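Local coordinates for uncharacterized protein Cgl0159 (Corynebacterium glutamicum, PDB 3FOK) that is of unknown function but adopts a TIM-barrel fold and may be an enzyme whose substrate is not known, at residues A[144-155]-A[177-188]; A[216-225]-A[236-244]. One frame throughout, in Å; residues are numbered along the deposited sequence.

Contact 1. Residues A[144-155]-A[177-188]; sequences FAKTLVRINLSD and LPIMLEPFMSNW
The ring of F144 lies between two groups of segment 177-188, one from the strand and one from the proline just before it. M180 CE sits over the centre of one face, 3.7 Å from the ring centroid, and P178 CB covers the opposite face in the same way. Both are CH-pi contacts. M180, a selenomethionine, puts its CG anti to the backbone N (chi1 -166°) and bends only at chi3, which turns the methyl onto the ring. Its SE stays farther off, in a Met-aromatic contact. W220 meets the same F144 ring edge-to-face.

K146 and E182 project from the same face of the sheet as M180. The lysine chain bends at chi2 and crosses the extended glutamate at a slant. K146 NZ reaches E182 OE1 at 3.0 Å in a salt bridge, arriving from above the carboxylate plane. K222 does so too, so two lysines pair with the same carboxylate oxygen. On the other face, T147 and L181 run side by side in the same direction, with T147 CB 3.8 Å from L181 CD2.

At the far end, W188 NE1 donates to D155 OD2 at 2.7 Å. The acceptor lies close to the indole plane and uses its anti lone pair. D155 OD1 takes the backbone N of G157, so both carboxylate oxygens are held. Water 1 links L153 N to S186 O across the end of the strand pair. R150 points its guanidinium away from the contact, to D127 and E124.

Backbone hydrogen bonds of the parallel pair run from A145 N to P178 O through to S186 N and I151 O; the one from F184 N to V149 O is weak. Strands 144-151 and 179-189 are joined through helix 158-174, the beta-alpha-beta unit of a TIM barrel.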
loop_
_atom_site.group_PDB
_atom_site.type_symbol
_atom_site.label_atom_id
_atom_site.label_comp_id
_atom_site.label_asym_id
_atom_site.label_seq_id
_atom_site.Cartn_x
_atom_site.Cartn_y
_atom_site.Cartn_z
ATOM N N PHE A 144 -10.015 26.355 -7.112
ATOM C CA PHE A 144 -9.404 26.205 -5.800
ATOM C C PHE A 144 -9.629 24.809 -5.221
ATOM O O PHE A 144 -10.665 24.191 -5.474
ATOM C CB PHE A 144 -10.083 27.225 -4.892
ATOM C CG PHE A 144 -9.156 28.034 -4.043
ATOM C CD1 PHE A 144 -8.301 27.427 -3.130
ATOM C CD2 PHE A 144 -9.228 29.425 -4.078
ATOM C CE1 PHE A 144 -7.537 28.197 -2.255
ATOM C CE2 PHE A 144 -8.471 30.201 -3.211
ATOM C CZ PHE A 144 -7.625 29.587 -2.295
ATOM N N ALA A 145 -8.672 24.326 -4.434
ATOM C CA ALA A 145 -8.798 23.022 -3.791
ATOM C C ALA A 145 -8.881 23.258 -2.283
ATOM O O ALA A 145 -8.301 24.221 -1.775
ATOM C CB ALA A 145 -7.593 22.151 -4.121
ATOM N N LYS A 146 -9.605 22.401 -1.567
ATOM C CA LYS A 146 -9.719 22.556 -0.122
ATOM C C LYS A 146 -9.633 21.211 0.589
ATOM O O LYS A 146 -10.131 20.194 0.094
ATOM C CB LYS A 146 -11.022 23.287 0.234
ATOM C CG LYS A 146 -12.098 22.450 0.908
ATOM C CD LYS A 146 -11.967 22.424 2.422
ATOM C CE LYS A 146 -13.124 21.636 3.029
ATOM N NZ LYS A 146 -13.221 21.751 4.503
ATOM N N THR A 147 -9.001 21.225 1.760
ATOM C CA THR A 147 -8.803 20.023 2.559
ATOM C C THR A 147 -9.110 20.264 4.033
ATOM O O THR A 147 -8.933 21.372 4.536
ATOM C CB THR A 147 -7.336 19.557 2.477
ATOM O OG1 THR A 147 -6.994 19.260 1.120
ATOM C CG2 THR A 147 -7.119 18.330 3.339
ATOM N N LEU A 148 -9.562 19.221 4.721
ATOM C CA LEU A 148 -9.836 19.311 6.147
ATOM C C LEU A 148 -8.685 18.545 6.801
ATOM O O LEU A 148 -8.493 17.362 6.534
ATOM C CB LEU A 148 -11.164 18.634 6.493
ATOM C CG LEU A 148 -11.917 19.094 7.751
ATOM C CD1 LEU A 148 -12.672 17.906 8.331
ATOM C CD2 LEU A 148 -10.968 19.662 8.789
ATOM N N VAL A 149 -7.913 19.218 7.644
ATOM C CA VAL A 149 -6.788 18.572 8.307
ATOM C C VAL A 149 -6.914 18.635 9.821
ATOM O O VAL A 149 -6.337 19.509 10.465
ATOM C CB VAL A 149 -5.443 19.225 7.915
ATOM C CG1 VAL A 149 -4.287 18.343 8.369
ATOM C CG2 VAL A 149 -5.385 19.447 6.411
ATOM N N ARG A 150 -7.675 17.709 10.388
ATOM C CA ARG A 150 -7.838 17.661 11.830
ATOM C C ARG A 150 -6.706 16.823 12.393
ATOM O O ARG A 150 -6.463 15.703 11.950
ATOM C CB ARG A 150 -9.199 17.070 12.196
ATOM C CG ARG A 150 -10.341 18.055 12.001
ATOM C CD ARG A 150 -11.679 17.387 12.193
ATOM N NE ARG A 150 -11.902 16.377 11.169
ATOM C CZ ARG A 150 -12.937 15.547 11.148
ATOM N NH1 ARG A 150 -13.851 15.604 12.106
ATOM N NH2 ARG A 150 -13.051 14.658 10.172
ATOM N N ILE A 151 -6.007 17.387 13.369
ATOM C CA ILE A 151 -4.865 16.733 13.981
ATOM C C ILE A 151 -5.152 16.269 15.404
ATOM O O ILE A 151 -5.193 17.074 16.339
ATOM C CB ILE A 151 -3.658 17.696 13.980
ATOM C CG1 ILE A 151 -3.385 18.157 12.545
ATOM C CG2 ILE A 151 -2.446 17.027 14.596
ATOM C CD1 ILE A 151 -2.363 19.263 12.420
ATOM N N ASN A 152 -5.346 14.963 15.564
ATOM C CA ASN A 152 -5.625 14.385 16.872
ATOM C C ASN A 152 -4.405 13.596 17.337
ATOM O O ASN A 152 -4.158 12.482 16.877
ATOM C CB ASN A 152 -6.854 13.478 16.787
ATOM C CG ASN A 152 -7.359 13.040 18.143
ATOM O OD1 ASN A 152 -8.568 12.885 18.343
ATOM N ND2 ASN A 152 -6.441 12.821 19.080
ATOM N N LEU A 153 -3.655 14.188 18.259
ATOM C CA LEU A 153 -2.438 13.581 18.785
ATOM C C LEU A 153 -2.556 12.186 19.391
ATOM O O LEU A 153 -1.578 11.449 19.431
ATOM C CB LEU A 153 -1.800 14.518 19.807
ATOM C CG LEU A 153 -1.330 15.865 19.254
ATOM C CD1 LEU A 153 -0.691 16.682 20.364
ATOM C CD2 LEU A 153 -0.335 15.634 18.123
ATOM N N SER A 154 -3.738 11.807 19.855
ATOM C CA SER A 154 -3.893 10.487 20.454
ATOM C C SER A 154 -4.537 9.474 19.518
ATOM O O SER A 154 -4.802 8.343 19.916
ATOM C CB SER A 154 -4.723 10.578 21.733
ATOM O OG SER A 154 -6.086 10.801 21.429
ATOM N N ASP A 155 -4.777 9.870 18.272
ATOM C CA ASP A 155 -5.413 8.978 17.306
ATOM C C ASP A 155 -4.519 8.694 16.096
ATOM O O ASP A 155 -4.237 9.582 15.297
ATOM C CB ASP A 155 -6.734 9.593 16.843
ATOM C CG ASP A 155 -7.623 8.600 16.136
ATOM O OD1 ASP A 155 -7.126 7.900 15.232
ATOM O OD2 ASP A 155 -8.822 8.527 16.479
ATOM N N LEU A 177 -2.349 25.038 -8.644
ATOM C CA LEU A 177 -3.735 25.122 -8.210
ATOM C C LEU A 177 -3.761 25.519 -6.740
ATOM O O LEU A 177 -3.278 24.779 -5.893
ATOM C CB LEU A 177 -4.416 23.762 -8.375
ATOM C CG LEU A 177 -5.836 23.656 -7.825
ATOM C CD1 LEU A 177 -6.773 24.465 -8.706
ATOM C CD2 LEU A 177 -6.268 22.203 -7.774
ATOM N N PRO A 178 -4.319 26.695 -6.421
ATOM C CA PRO A 178 -4.369 27.121 -5.020
ATOM C C PRO A 178 -5.041 26.055 -4.165
ATOM O O PRO A 178 -6.060 25.485 -4.561
ATOM C CB PRO A 178 -5.180 28.410 -5.082
ATOM C CG PRO A 178 -4.832 28.960 -6.430
ATOM C CD PRO A 178 -4.901 27.723 -7.302
ATOM N N ILE A 179 -4.462 25.774 -3.002
ATOM C CA ILE A 179 -5.027 24.771 -2.114
ATOM C C ILE A 179 -5.202 25.312 -0.695
ATOM O O ILE A 179 -4.262 25.773 -0.045
ATOM C CB ILE A 179 -4.172 23.482 -2.110
ATOM C CG1 ILE A 179 -4.825 22.432 -1.209
ATOM C CG2 ILE A 179 -2.748 23.799 -1.683
ATOM C CD1 ILE A 179 -4.201 21.060 -1.322
HETATM N N MSE A 180 -6.447 25.233 -0.246
HETATM C CA MSE A 180 -6.924 25.715 1.044
HETATM C C MSE A 180 -6.923 24.598 2.102
HETATM O O MSE A 180 -7.593 23.580 1.928
HETATM C CB MSE A 180 -8.349 26.221 0.803
HETATM C CG MSE A 180 -9.008 27.072 1.851
HETATM SE SE MSE A 180 -10.861 27.300 1.265
HETATM C CE MSE A 180 -10.579 28.476 -0.249
ATOM N N LEU A 181 -6.174 24.778 3.187
ATOM C CA LEU A 181 -6.137 23.771 4.244
ATOM C C LEU A 181 -6.876 24.284 5.481
ATOM O O LEU A 181 -6.622 25.402 5.941
ATOM C CB LEU A 181 -4.692 23.427 4.634
ATOM C CG LEU A 181 -3.697 22.934 3.580
ATOM C CD1 LEU A 181 -2.419 22.496 4.285
ATOM C CD2 LEU A 181 -4.279 21.778 2.792
ATOM N N GLU A 182 -7.785 23.468 6.011
ATOM C CA GLU A 182 -8.544 23.829 7.204
ATOM C C GLU A 182 -7.987 22.984 8.344
ATOM O O GLU A 182 -8.388 21.835 8.526
ATOM C CB GLU A 182 -10.032 23.527 7.009
ATOM C CG GLU A 182 -10.941 24.148 8.069
ATOM C CD GLU A 182 -12.409 23.791 7.872
ATOM O OE1 GLU A 182 -12.874 23.777 6.713
ATOM O OE2 GLU A 182 -13.102 23.536 8.879
ATOM N N PRO A 183 -7.045 23.543 9.123
ATOM C CA PRO A 183 -6.437 22.819 10.238
ATOM C C PRO A 183 -7.183 22.965 11.558
ATOM O O PRO A 183 -7.932 23.920 11.767
ATOM C CB PRO A 183 -5.051 23.425 10.305
ATOM C CG PRO A 183 -5.358 24.870 10.060
ATOM C CD PRO A 183 -6.361 24.834 8.916
ATOM N N PHE A 184 -6.946 22.006 12.445
ATOM C CA PHE A 184 -7.557 21.966 13.765
ATOM C C PHE A 184 -6.788 20.975 14.618
ATOM O O PHE A 184 -6.215 20.014 14.104
ATOM C CB PHE A 184 -8.992 21.435 13.698
ATOM C CG PHE A 184 -10.026 22.457 13.358
ATOM C CD1 PHE A 184 -10.299 23.509 14.224
ATOM C CD2 PHE A 184 -10.780 22.328 12.196
ATOM C CE1 PHE A 184 -11.316 24.420 13.940
ATOM C CE2 PHE A 184 -11.796 23.229 11.902
ATOM C CZ PHE A 184 -12.067 24.279 12.777
HETATM N N MSE A 185 -6.771 21.220 15.921
HETATM C CA MSE A 185 -6.169 20.282 16.848
HETATM C C MSE A 185 -7.468 19.675 17.355
HETATM O O MSE A 185 -8.406 20.412 17.660
HETATM C CB MSE A 185 -5.438 21.000 17.985
HETATM C CG MSE A 185 -4.182 21.760 17.560
HETATM SE SE MSE A 185 -2.751 20.658 16.857
HETATM C CE MSE A 185 -3.324 20.602 15.042
ATOM N N SER A 186 -7.554 18.352 17.410
ATOM C CA SER A 186 -8.783 17.716 17.869
ATOM C C SER A 186 -8.520 16.669 18.937
ATOM O O SER A 186 -7.449 16.069 18.977
ATOM C CB SER A 186 -9.515 17.073 16.689
ATOM O OG SER A 186 -9.866 18.038 15.714
ATOM N N ASN A 187 -9.503 16.451 19.802
ATOM C CA ASN A 187 -9.370 15.463 20.863
ATOM C C ASN A 187 -10.635 14.641 20.993
ATOM O O ASN A 187 -11.719 15.077 20.599
ATOM C CB ASN A 187 -9.102 16.132 22.215
ATOM C CG ASN A 187 -7.902 17.052 22.190
ATOM O OD1 ASN A 187 -8.020 18.238 21.881
ATOM N ND2 ASN A 187 -6.738 16.509 22.513
ATOM N N TRP A 188 -10.489 13.442 21.540
ATOM C CA TRP A 188 -11.633 12.585 21.772
ATOM C C TRP A 188 -12.117 12.946 23.167
ATOM O O TRP A 188 -11.350 12.864 24.134
ATOM C CB TRP A 188 -11.239 11.107 21.733
ATOM C CG TRP A 188 -11.091 10.548 20.355
ATOM C CD1 TRP A 188 -9.927 10.257 19.710
ATOM C CD2 TRP A 188 -12.148 10.214 19.451
ATOM N NE1 TRP A 188 -10.193 9.757 18.458
ATOM C CE2 TRP A 188 -11.550 9.718 18.274
ATOM C CE3 TRP A 188 -13.545 10.279 19.524
ATOM C CZ2 TRP A 188 -12.298 9.295 17.171
ATOM C CZ3 TRP A 188 -14.294 9.856 18.425
ATOM C CH2 TRP A 188 -13.665 9.367 17.265
HETATM O O HOH W 1 -4.604 16.637 19.464
#

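Contact 2. Residues A[216-225]-A[236-244]; sequences SSYTWMKLPV and TTMPTLLLG
W220 lies against P239 where two parallel strands of the TIM barrel meet. Strands 219-224 and 240-243 belong to one beta-alpha-beta unit, with the short helix 229-232 between them. P239 CG stands over the five-membered ring of W220, 3.2 Å from its centroid, in a CH-pi contact. P239 CB reaches on toward the six-membered ring. The indole of W220 is set by a CG anti to the carbonyl carbon (chi1 -72°). L241 CG approaches the same ring system obliquely at W220 CE3, 3.9 Å away.

M238, like M221 a selenomethionine, stretches out beyond CG and crosses T219 at a slant. Its SE lies 3.3 Å from T219 OG1, and its CE continues to S216 CB. M221 is folded instead, bent at chi2 and chi3. Its CB lies beside T240 OG1, which donates to M238 O within its own segment. T240 CG2 touches L223 CG, the two side chains crossing at about a right angle.

K222 is fully extended, with CG anti to the backbone N (chi1 -175°). This carries NZ to its salt bridge with E182, while the aliphatic part crosses L243 at about a right angle. Backbone bonds from M221 N to P239 O, L241 N to M221 O, and L223 N to L241 O hold the strands in register.

L243 places CG between its backbone N and carbonyl carbon (chi1 60°). This puts L243 CG 3.3 Å from L223 O, and L243 CD1 meets P224 CB at 3.8 Å.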
loop_
_atom_site.group_PDB
_atom_site.type_symbol
_atom_site.label_atom_id
_atom_site.label_comp_id
_atom_site.label_asym_id
_atom_site.label_seq_id
_atom_site.Cartn_x
_atom_site.Cartn_y
_atom_site.Cartn_z
ATOM N N SER A 216 5.094 24.874 -0.582
ATOM C CA SER A 216 3.964 25.558 0.025
ATOM C C SER A 216 3.853 26.989 -0.465
ATOM O O SER A 216 3.843 27.925 0.327
ATOM C CB SER A 216 4.072 25.517 1.553
ATOM O OG SER A 216 3.000 24.753 2.118
ATOM N N SER A 217 3.778 27.146 -1.781
ATOM C CA SER A 217 3.667 28.463 -2.387
ATOM C C SER A 217 2.264 28.689 -2.933
ATOM O O SER A 217 1.951 29.764 -3.431
ATOM C CB SER A 217 4.693 28.624 -3.514
ATOM O OG SER A 217 4.424 27.745 -4.595
ATOM N N TYR A 218 1.423 27.668 -2.837
ATOM C CA TYR A 218 0.052 27.765 -3.311
ATOM C C TYR A 218 -0.936 27.403 -2.222
ATOM O O TYR A 218 -2.120 27.201 -2.496
ATOM C CB TYR A 218 -0.182 26.836 -4.506
ATOM C CG TYR A 218 0.254 27.432 -5.812
ATOM C CD1 TYR A 218 1.587 27.384 -6.210
ATOM C CD2 TYR A 218 -0.658 28.109 -6.624
ATOM C CE1 TYR A 218 2.009 28.002 -7.385
ATOM C CE2 TYR A 218 -0.253 28.732 -7.797
ATOM C CZ TYR A 218 1.085 28.677 -8.170
ATOM O OH TYR A 218 1.499 29.314 -9.314
ATOM N N THR A 219 -0.470 27.328 -0.982
ATOM C CA THR A 219 -1.373 26.947 0.086
ATOM C C THR A 219 -1.926 28.109 0.902
ATOM O O THR A 219 -1.208 29.030 1.281
ATOM C CB THR A 219 -0.716 25.905 1.028
ATOM O OG1 THR A 219 -0.211 26.555 2.196
ATOM C CG2 THR A 219 0.428 25.194 0.317
ATOM N N TRP A 220 -3.231 28.039 1.141
ATOM C CA TRP A 220 -3.970 29.029 1.908
ATOM C C TRP A 220 -4.418 28.368 3.202
ATOM O O TRP A 220 -4.359 27.151 3.346
ATOM C CB TRP A 220 -5.218 29.478 1.144
ATOM C CG TRP A 220 -4.962 30.346 -0.041
ATOM C CD1 TRP A 220 -4.115 30.092 -1.077
ATOM C CD2 TRP A 220 -5.585 31.602 -0.330
ATOM N NE1 TRP A 220 -4.169 31.112 -1.998
ATOM C CE2 TRP A 220 -5.064 32.054 -1.564
ATOM C CE3 TRP A 220 -6.536 32.391 0.333
ATOM C CZ2 TRP A 220 -5.459 33.261 -2.149
ATOM C CZ3 TRP A 220 -6.934 33.593 -0.249
ATOM C CH2 TRP A 220 -6.393 34.015 -1.478
HETATM N N MSE A 221 -4.879 29.182 4.139
HETATM C CA MSE A 221 -5.363 28.685 5.414
HETATM C C MSE A 221 -6.827 29.072 5.554
HETATM O O MSE A 221 -7.241 30.153 5.139
HETATM C CB MSE A 221 -4.570 29.298 6.575
HETATM C CG MSE A 221 -3.116 28.871 6.667
HETATM SE SE MSE A 221 -2.879 27.077 7.359
HETATM C CE MSE A 221 -2.333 26.184 5.748
ATOM N N LYS A 222 -7.608 28.167 6.126
ATOM C CA LYS A 222 -9.022 28.401 6.375
ATOM C C LYS A 222 -9.075 28.215 7.885
ATOM O O LYS A 222 -9.053 27.092 8.380
ATOM C CB LYS A 222 -9.864 27.348 5.654
ATOM C CG LYS A 222 -11.368 27.551 5.734
ATOM C CD LYS A 222 -12.077 26.410 5.014
ATOM C CE LYS A 222 -13.576 26.437 5.232
ATOM N NZ LYS A 222 -14.206 25.192 4.714
ATOM N N LEU A 223 -9.111 29.325 8.616
ATOM C CA LEU A 223 -9.103 29.276 10.071
ATOM C C LEU A 223 -10.382 29.737 10.750
ATOM O O LEU A 223 -11.190 30.458 10.165
ATOM C CB LEU A 223 -7.943 30.122 10.602
ATOM C CG LEU A 223 -6.555 29.881 10.006
ATOM C CD1 LEU A 223 -5.568 30.845 10.637
ATOM C CD2 LEU A 223 -6.124 28.445 10.239
ATOM N N PRO A 224 -10.579 29.312 12.010
ATOM C CA PRO A 224 -11.763 29.686 12.784
ATOM C C PRO A 224 -11.476 30.991 13.524
ATOM O O PRO A 224 -10.349 31.209 13.979
ATOM C CB PRO A 224 -11.920 28.514 13.740
ATOM C CG PRO A 224 -10.498 28.198 14.066
ATOM C CD PRO A 224 -9.819 28.256 12.706
ATOM N N VAL A 225 -12.475 31.862 13.630
ATOM C CA VAL A 225 -12.285 33.120 14.344
ATOM C C VAL A 225 -12.267 32.765 15.819
ATOM O O VAL A 225 -13.281 32.375 16.390
ATOM C CB VAL A 225 -13.421 34.110 14.056
ATOM C CG1 VAL A 225 -13.180 35.409 14.806
ATOM C CG2 VAL A 225 -13.506 34.368 12.560
ATOM N N THR A 236 1.299 32.638 10.516
ATOM C CA THR A 236 1.691 32.453 9.124
ATOM C C THR A 236 1.725 33.729 8.318
ATOM O O THR A 236 1.245 34.781 8.738
ATOM C CB THR A 236 0.758 31.495 8.354
ATOM O OG1 THR A 236 -0.605 31.768 8.698
ATOM C CG2 THR A 236 1.111 30.054 8.645
ATOM N N THR A 237 2.298 33.592 7.133
ATOM C CA THR A 237 2.432 34.672 6.180
ATOM C C THR A 237 1.514 34.329 5.018
ATOM O O THR A 237 1.437 35.053 4.029
ATOM C CB THR A 237 3.871 34.747 5.661
ATOM O OG1 THR A 237 4.265 33.457 5.172
ATOM C CG2 THR A 237 4.816 35.165 6.773
HETATM N N MSE A 238 0.807 33.215 5.160
HETATM C CA MSE A 238 -0.084 32.734 4.115
HETATM C C MSE A 238 -1.466 33.357 4.064
HETATM O O MSE A 238 -2.037 33.724 5.089
HETATM C CB MSE A 238 -0.215 31.219 4.225
HETATM C CG MSE A 238 1.117 30.522 4.104
HETATM SE SE MSE A 238 1.008 28.653 4.494
HETATM C CE MSE A 238 2.523 28.070 3.429
ATOM N N PRO A 239 -2.020 33.486 2.848
ATOM C CA PRO A 239 -3.351 34.064 2.664
ATOM C C PRO A 239 -4.349 33.237 3.462
ATOM O O PRO A 239 -4.363 32.008 3.375
ATOM C CB PRO A 239 -3.563 33.974 1.153
ATOM C CG PRO A 239 -2.693 32.825 0.742
ATOM C CD PRO A 239 -1.455 33.044 1.562
ATOM N N THR A 240 -5.170 33.918 4.251
ATOM C CA THR A 240 -6.134 33.247 5.103
ATOM C C THR A 240 -7.584 33.638 4.852
ATOM O O THR A 240 -7.894 34.781 4.526
ATOM C CB THR A 240 -5.803 33.516 6.587
ATOM O OG1 THR A 240 -4.491 33.023 6.876
ATOM C CG2 THR A 240 -6.807 32.832 7.500
ATOM N N LEU A 241 -8.466 32.659 5.002
ATOM C CA LEU A 241 -9.899 32.859 4.839
ATOM C C LEU A 241 -10.532 32.383 6.137
ATOM O O LEU A 241 -10.113 31.376 6.710
ATOM C CB LEU A 241 -10.427 32.049 3.653
ATOM C CG LEU A 241 -9.945 32.526 2.281
ATOM C CD1 LEU A 241 -10.394 31.554 1.209
ATOM C CD2 LEU A 241 -10.492 33.920 2.003
ATOM N N LEU A 242 -11.533 33.111 6.609
ATOM C CA LEU A 242 -12.193 32.765 7.859
ATOM C C LEU A 242 -13.423 31.895 7.646
ATOM O O LEU A 242 -14.110 32.003 6.632
ATOM C CB LEU A 242 -12.582 34.044 8.601
ATOM C CG LEU A 242 -11.462 35.084 8.715
ATOM C CD1 LEU A 242 -11.998 36.336 9.386
ATOM C CD2 LEU A 242 -10.292 34.507 9.494
ATOM N N LEU A 243 -13.689 31.024 8.613
ATOM C CA LEU A 243 -14.836 30.129 8.559
ATOM C C LEU A 243 -15.795 30.449 9.703
ATOM O O LEU A 243 -15.380 30.927 10.755
ATOM C CB LEU A 243 -14.364 28.673 8.650
ATOM C CG LEU A 243 -13.582 28.250 9.901
ATOM C CD1 LEU A 243 -14.547 27.909 11.029
ATOM C CD2 LEU A 243 -12.725 27.036 9.579
ATOM N N GLY A 244 -17.079 30.194 9.482
ATOM C CA GLY A 244 -18.079 30.446 10.504
ATOM C C GLY A 244 -18.704 29.124 10.900
ATOM O O GLY A 244 -19.672 28.678 10.277
#

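Overall arrangement
Contact 1 closes before contact 2 opens along the chain, and their centres are about 11 Å apart. Strands 179-189 and 219-224 are neighbours in the sheet, so the order across it is 144-151, 179-189, 219-224, 240-243. The two contacts thus form one continuous parallel part of the barrel wall. I179 O and W220 N probably share a hydrogen bond at the seam, and M180 CE packs on L241 CD1. Helix 199-210 covers residues of both contacts, including P183 and M221. Strand 108-112 continues the sheet beyond contact 1, and strand 267-272 beyond contact 2. Both contacts also touch a second subunit, mainly through loops and a strand end.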